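Local coordinates for mitochondrial RNA-binding protein 1 (PDB 2GIA), which probably binds guide RNA and mRNA as part of the mitochondrial MRP1/MRP2 complex, which acts as an RNA matchmaker in trypanosome RNA editing, at residues T26-A31 against V125-H130; L37-Y42 against E121-K126. All coordinates share one frame; numbering follows the deposited sequence.

Interactions 1 and 2 are neighbouring parts of one sheet-to-sheet contact, their centres about 9 Å apart. Strand 121-128 serves both. Its Trp123 and Val125 pack on strand 36-43 in interaction 2, where Ser124 joins through its carbonyl and a water. Its Val125 and Phe127 meet strand 26-33 in interaction 1. Val125 thus belongs to both contacts. The other two strands follow each other in the chain and lie side by side in one antiparallel sheet. Backbone pairs such as Arg29 N to Ser40 O, 2.8 Å, hold them there. A buried hydrogen bond between Gln41 and Thr28 also ties the contacts together. Both belong to the interior packing of the MRP fold.

Interaction 1: T26-A31 against V125-H130; sequences TMTRVA and VKFDNH
Phe127 lays the outer end of its ring against Val30 and Thr28. The CE1 atom of Phe127 is 4.0 Å from CG2 of Val30. The neighbouring ring atom, CZ of Phe127, touches the same methyl and also lies 4.2 Å from CG2 of Thr28. Both methyls meet the ring at a slant. The first torsion of Phe127 sets CG anti to its own carbonyl carbon (chi1 -62°). The ring then extends across to strand 26-31, although the CB of Phe127 does not point there. Val30 and Thr28 do point their CB atoms at the other strand. They are two residues apart and so lie on the same side of their strand.

The second meeting point is Thr28 with Val125, whose side chains reach toward each other tip to tip. CG2 of Val125 lies 3.8 Å from OG1 of Thr28 and 4.2 Å from CG2 of Thr28. This is van der Waals contact. The hydroxyl of Thr28 has its polar partner elsewhere, in NE2 of Gln41 on the adjacent strand. That bond satisfies a buried oxygen beside the Val125 methyl. No hydrogen bond crosses between the two segments, and 123 Å² is buried between them.

The axes of residues 26-31 and 125-128 are 9.9 Å apart at closest approach and cross at -73°. This is face-to-face packing of two sheets with steeply crossed strands. Strand 26-33 runs between strands 12-17 and 36-43 in the four-stranded antiparallel sheet. From the first of these, Ile15 also packs on Phe127 and Phe13 on Val30. Strand 121-128 belongs to the five-stranded sheet, where Leu108 of strand 105-109 packs on Val125. After Asn129 the chain enters helix 130-145.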
loop_
_atom_site.group_PDB
_atom_site.type_symbol
_atom_site.label_atom_id
_atom_site.label_comp_id
_atom_site.label_asym_id
_atom_site.label_seq_id
_atom_site.Cartn_x
_atom_site.Cartn_y
_atom_site.Cartn_z
ATOM N N THR B 26 4.224 17.949 -25.914
ATOM C CA THR B 26 4.992 18.070 -24.677
ATOM C C THR B 26 5.385 16.699 -24.182
ATOM O O THR B 26 4.783 15.690 -24.556
ATOM C CB THR B 26 4.121 18.657 -23.518
ATOM O OG1 THR B 26 2.987 17.781 -23.312
ATOM C CG2 THR B 26 3.620 20.066 -23.849
ATOM N N MET B 27 6.419 16.673 -23.352
ATOM C CA MET B 27 6.805 15.446 -22.668
ATOM C C MET B 27 6.676 15.892 -21.197
ATOM O O MET B 27 7.333 16.838 -20.771
ATOM C CB MET B 27 8.247 15.008 -22.979
ATOM C CG MET B 27 8.582 13.604 -22.353
ATOM S SD MET B 27 8.926 13.733 -20.551
ATOM C CE MET B 27 10.651 14.307 -20.599
ATOM N N THR B 28 5.827 15.225 -20.405
ATOM C CA THR B 28 5.670 15.667 -19.004
ATOM C C THR B 28 6.252 14.579 -18.108
ATOM O O THR B 28 5.989 13.402 -18.326
ATOM C CB THR B 28 4.135 15.823 -18.634
ATOM O OG1 THR B 28 3.551 16.820 -19.472
ATOM C CG2 THR B 28 3.962 16.214 -17.160
ATOM N N ARG B 29 7.024 14.967 -17.117
ATOM C CA ARG B 29 7.658 13.977 -16.220
ATOM C C ARG B 29 7.298 14.267 -14.776
ATOM O O ARG B 29 7.352 15.422 -14.359
ATOM C CB ARG B 29 9.213 14.073 -16.347
ATOM C CG ARG B 29 9.970 13.065 -15.430
ATOM C CD ARG B 29 11.513 13.212 -15.523
ATOM N NE ARG B 29 11.929 12.753 -16.843
ATOM C CZ ARG B 29 12.855 13.345 -17.590
ATOM N NH1 ARG B 29 13.151 12.850 -18.775
ATOM N NH2 ARG B 29 13.488 14.419 -17.145
ATOM N N VAL B 30 6.927 13.218 -14.025
ATOM C CA VAL B 30 6.625 13.343 -12.603
ATOM C C VAL B 30 7.603 12.380 -11.935
ATOM O O VAL B 30 7.613 11.182 -12.243
ATOM C CB VAL B 30 5.140 12.919 -12.285
ATOM C CG1 VAL B 30 4.877 13.063 -10.755
ATOM C CG2 VAL B 30 4.170 13.839 -13.066
ATOM N N ALA B 31 8.463 12.920 -11.062
ATOM C CA ALA B 31 9.454 12.110 -10.362
ATOM C C ALA B 31 9.422 12.464 -8.887
ATOM O O ALA B 31 8.838 13.488 -8.469
ATOM C CB ALA B 31 10.897 12.405 -10.906
ATOM N N VAL B 125 -1.453 21.490 -17.209
ATOM C CA VAL B 125 -1.233 20.109 -17.677
ATOM C C VAL B 125 -2.332 19.258 -17.011
ATOM O O VAL B 125 -2.707 19.505 -15.842
ATOM C CB VAL B 125 0.187 19.593 -17.342
ATOM C CG1 VAL B 125 0.410 19.567 -15.838
ATOM C CG2 VAL B 125 0.383 18.187 -17.954
ATOM N N LYS B 126 -2.855 18.279 -17.746
ATOM C CA LYS B 126 -3.949 17.450 -17.238
ATOM C C LYS B 126 -3.507 16.007 -17.255
ATOM O O LYS B 126 -2.689 15.648 -18.074
ATOM C CB LYS B 126 -5.185 17.604 -18.145
ATOM C CG LYS B 126 -5.867 19.010 -18.074
ATOM C CD LYS B 126 -7.111 19.009 -18.948
ATOM C CE LYS B 126 -7.783 20.361 -19.062
ATOM N NZ LYS B 126 -7.893 20.958 -17.730
ATOM N N PHE B 127 -4.034 15.200 -16.338
ATOM C CA PHE B 127 -3.713 13.753 -16.262
ATOM C C PHE B 127 -5.103 13.159 -16.279
ATOM O O PHE B 127 -5.749 13.043 -15.225
ATOM C CB PHE B 127 -3.030 13.464 -14.926
ATOM C CG PHE B 127 -1.694 14.210 -14.762
ATOM C CD1 PHE B 127 -0.507 13.619 -15.189
ATOM C CD2 PHE B 127 -1.655 15.484 -14.195
ATOM C CE1 PHE B 127 0.732 14.296 -15.048
ATOM C CE2 PHE B 127 -0.414 16.178 -14.042
ATOM C CZ PHE B 127 0.763 15.586 -14.465
ATOM N N ASP B 128 -5.540 12.747 -17.458
ATOM C CA ASP B 128 -6.901 12.223 -17.616
ATOM C C ASP B 128 -6.952 10.731 -17.931
ATOM O O ASP B 128 -5.986 10.164 -18.431
ATOM C CB ASP B 128 -7.628 13.008 -18.738
ATOM C CG ASP B 128 -7.976 14.439 -18.320
ATOM O OD1 ASP B 128 -7.913 14.735 -17.109
ATOM O OD2 ASP B 128 -8.336 15.258 -19.193
ATOM N N ASN B 129 -8.094 10.120 -17.650
ATOM C CA ASN B 129 -8.273 8.700 -17.939
ATOM C C ASN B 129 -7.163 7.817 -17.355
ATOM O O ASN B 129 -6.866 7.925 -16.164
ATOM C CB ASN B 129 -8.400 8.541 -19.457
ATOM C CG ASN B 129 -9.465 9.455 -20.001
ATOM O OD1 ASN B 129 -10.577 9.498 -19.467
ATOM N ND2 ASN B 129 -9.133 10.220 -21.013
ATOM N N HIS B 130 -6.558 6.942 -18.152
ATOM C CA HIS B 130 -5.547 6.042 -17.571
ATOM C C HIS B 130 -4.348 6.807 -17.003
ATOM O O HIS B 130 -3.655 6.286 -16.126
ATOM C CB HIS B 130 -5.092 4.971 -18.594
ATOM C CG HIS B 130 -4.429 5.548 -19.801
ATOM N ND1 HIS B 130 -3.063 5.664 -19.919
ATOM C CD2 HIS B 130 -4.950 6.055 -20.943
ATOM C CE1 HIS B 130 -2.767 6.216 -21.082
ATOM N NE2 HIS B 130 -3.897 6.465 -21.723
#

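Interaction 2: L37-Y42 against E121-K126; sequences LLISQY and EDWSVK
Trp123 meets Gln41 and Ile39 along the edge of its indole. Its NE1 donates a hydrogen bond to OE1 of Gln41, with NE1 to OE1 at 2.8 Å and a nearly straight N-H...O angle of 171°. The oxygen lies close to the indole plane. Seen from the amide, the donor stands well above the carbonyl plane, not on a lone pair. Amide and ring are turned 78° against each other. Gln41 reaches the ring with an extended chain, CG anti to its backbone N (chi1 -169°). CB of Gln41 is also 4.0 Å from CZ2 of Trp123. At the ring edge, CH2 of Trp123 is 4.3 Å from CG2 of Ile39.

Ser124 takes part through its backbone. One water accepts from NE2 of Gln41 and donates to O of Ser124. The same NE2 bonds to OG1 of Thr28, so both ends of the buried amide are held.

Val125 comes last. Its CG2 is 3.8 Å from NE2 of Gln41, and its CB sits over the rim of one face of the Trp123 ring.

Residues 37-42 and 121-126 cross nearly at right angles. Strand 36-43 lies between strands 26-33 and 65-68 in the four-stranded sheet, and Ile65 of strand 65-68 also touches Trp123. In the five-stranded sheet, Leu108 of strand 105-109 packs against Ile39 and Trp123.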
loop_
_atom_site.group_PDB
_atom_site.type_symbol
_atom_site.label_atom_id
_atom_site.label_comp_id
_atom_site.label_asym_id
_atom_site.label_seq_id
_atom_site.Cartn_x
_atom_site.Cartn_y
_atom_site.Cartn_z
ATOM N N LEU B 37 8.590 15.903 -4.575
ATOM C CA LEU B 37 8.048 15.667 -5.916
ATOM C C LEU B 37 8.714 16.663 -6.902
ATOM O O LEU B 37 8.873 17.841 -6.580
ATOM C CB LEU B 37 6.571 15.948 -5.837
ATOM C CG LEU B 37 5.453 15.138 -6.439
ATOM C CD1 LEU B 37 5.762 13.623 -6.559
ATOM C CD2 LEU B 37 4.206 15.459 -5.538
ATOM N N LEU B 38 9.106 16.191 -8.070
ATOM C CA LEU B 38 9.713 17.049 -9.098
ATOM C C LEU B 38 8.856 16.889 -10.345
ATOM O O LEU B 38 8.816 15.824 -10.958
ATOM C CB LEU B 38 11.170 16.597 -9.394
ATOM C CG LEU B 38 11.985 16.441 -8.085
ATOM C CD1 LEU B 38 13.330 15.737 -8.312
ATOM C CD2 LEU B 38 12.199 17.823 -7.487
ATOM N N ILE B 39 8.222 17.970 -10.773
ATOM C CA ILE B 39 7.348 17.895 -11.931
ATOM C C ILE B 39 8.005 18.720 -13.028
ATOM O O ILE B 39 8.326 19.879 -12.800
ATOM C CB ILE B 39 5.966 18.462 -11.568
ATOM C CG1 ILE B 39 5.363 17.591 -10.443
ATOM C CG2 ILE B 39 5.045 18.375 -12.798
ATOM C CD1 ILE B 39 3.977 18.084 -9.928
ATOM N N SER B 40 8.198 18.100 -14.189
ATOM C CA SER B 40 8.884 18.721 -15.324
ATOM C C SER B 40 8.125 18.585 -16.613
ATOM O O SER B 40 7.284 17.687 -16.782
ATOM C CB SER B 40 10.277 18.042 -15.513
ATOM O OG SER B 40 11.040 18.226 -14.355
ATOM N N GLN B 41 8.358 19.520 -17.534
ATOM C CA GLN B 41 7.730 19.369 -18.811
ATOM C C GLN B 41 8.636 19.967 -19.885
ATOM O O GLN B 41 9.203 21.034 -19.667
ATOM C CB GLN B 41 6.395 20.081 -18.884
ATOM C CG GLN B 41 5.645 19.665 -20.160
ATOM C CD GLN B 41 4.301 20.380 -20.287
ATOM O OE1 GLN B 41 4.231 21.562 -20.624
ATOM N NE2 GLN B 41 3.225 19.651 -20.009
ATOM N N TYR B 42 8.736 19.275 -21.019
ATOM C CA TYR B 42 9.568 19.730 -22.144
ATOM C C TYR B 42 8.704 19.956 -23.369
ATOM O O TYR B 42 7.916 19.102 -23.716
ATOM C CB TYR B 42 10.585 18.657 -22.497
ATOM C CG TYR B 42 11.454 18.219 -21.342
ATOM C CD1 TYR B 42 12.808 18.490 -21.348
ATOM C CD2 TYR B 42 10.928 17.505 -20.247
ATOM C CE1 TYR B 42 13.645 18.079 -20.325
ATOM C CE2 TYR B 42 11.780 17.084 -19.193
ATOM C CZ TYR B 42 13.149 17.385 -19.266
ATOM O OH TYR B 42 14.061 16.969 -18.331
ATOM N N GLU B 121 4.925 32.483 -17.042
ATOM C CA GLU B 121 3.922 32.194 -18.060
ATOM C C GLU B 121 2.795 31.325 -17.502
ATOM O O GLU B 121 2.976 30.634 -16.481
ATOM C CB GLU B 121 4.541 31.515 -19.289
ATOM C CG GLU B 121 5.173 30.200 -19.086
ATOM C CD GLU B 121 5.793 29.688 -20.400
ATOM O OE1 GLU B 121 6.903 30.137 -20.754
ATOM O OE2 GLU B 121 5.146 28.856 -21.077
ATOM N N ASP B 122 1.650 31.374 -18.166
ATOM C CA ASP B 122 0.498 30.586 -17.742
ATOM C C ASP B 122 0.736 29.177 -18.253
ATOM O O ASP B 122 1.113 28.976 -19.406
ATOM C CB ASP B 122 -0.768 31.202 -18.314
ATOM C CG ASP B 122 -0.994 32.622 -17.760
ATOM O OD1 ASP B 122 -1.154 33.570 -18.546
ATOM O OD2 ASP B 122 -0.967 32.787 -16.518
ATOM N N TRP B 123 0.537 28.202 -17.381
ATOM C CA TRP B 123 0.810 26.809 -17.742
ATOM C C TRP B 123 -0.324 25.907 -17.204
ATOM O O TRP B 123 -0.916 26.197 -16.170
ATOM C CB TRP B 123 2.125 26.412 -17.100
ATOM C CG TRP B 123 2.578 24.984 -17.410
ATOM C CD1 TRP B 123 2.847 24.443 -18.640
ATOM C CD2 TRP B 123 2.839 23.967 -16.459
ATOM N NE1 TRP B 123 3.272 23.134 -18.499
ATOM C CE2 TRP B 123 3.276 22.821 -17.161
ATOM C CE3 TRP B 123 2.754 23.904 -15.063
ATOM C CZ2 TRP B 123 3.622 21.624 -16.514
ATOM C CZ3 TRP B 123 3.100 22.714 -14.415
ATOM C CH2 TRP B 123 3.526 21.593 -15.144
ATOM N N SER B 124 -0.611 24.839 -17.932
ATOM C CA SER B 124 -1.660 23.911 -17.546
ATOM C C SER B 124 -1.305 22.512 -18.056
ATOM O O SER B 124 -0.908 22.379 -19.208
ATOM C CB SER B 124 -2.983 24.326 -18.199
ATOM O OG SER B 124 -3.960 23.314 -18.040
ATOM N N VAL B 125 -1.453 21.490 -17.209
ATOM C CA VAL B 125 -1.233 20.109 -17.677
ATOM C C VAL B 125 -2.332 19.258 -17.011
ATOM O O VAL B 125 -2.707 19.505 -15.842
ATOM C CB VAL B 125 0.187 19.593 -17.342
ATOM C CG1 VAL B 125 0.410 19.567 -15.838
ATOM C CG2 VAL B 125 0.383 18.187 -17.954
ATOM N N LYS B 126 -2.855 18.279 -17.746
ATOM C CA LYS B 126 -3.949 17.450 -17.238
ATOM C C LYS B 126 -3.507 16.007 -17.255
ATOM O O LYS B 126 -2.689 15.648 -18.074
ATOM C CB LYS B 126 -5.185 17.604 -18.145
ATOM C CG LYS B 126 -5.867 19.010 -18.074
ATOM C CD LYS B 126 -7.111 19.009 -18.948
ATOM C CE LYS B 126 -7.783 20.361 -19.062
ATOM N NZ LYS B 126 -7.893 20.958 -17.730
HETATM O O HOH W 1 0.728 20.773 -20.724
#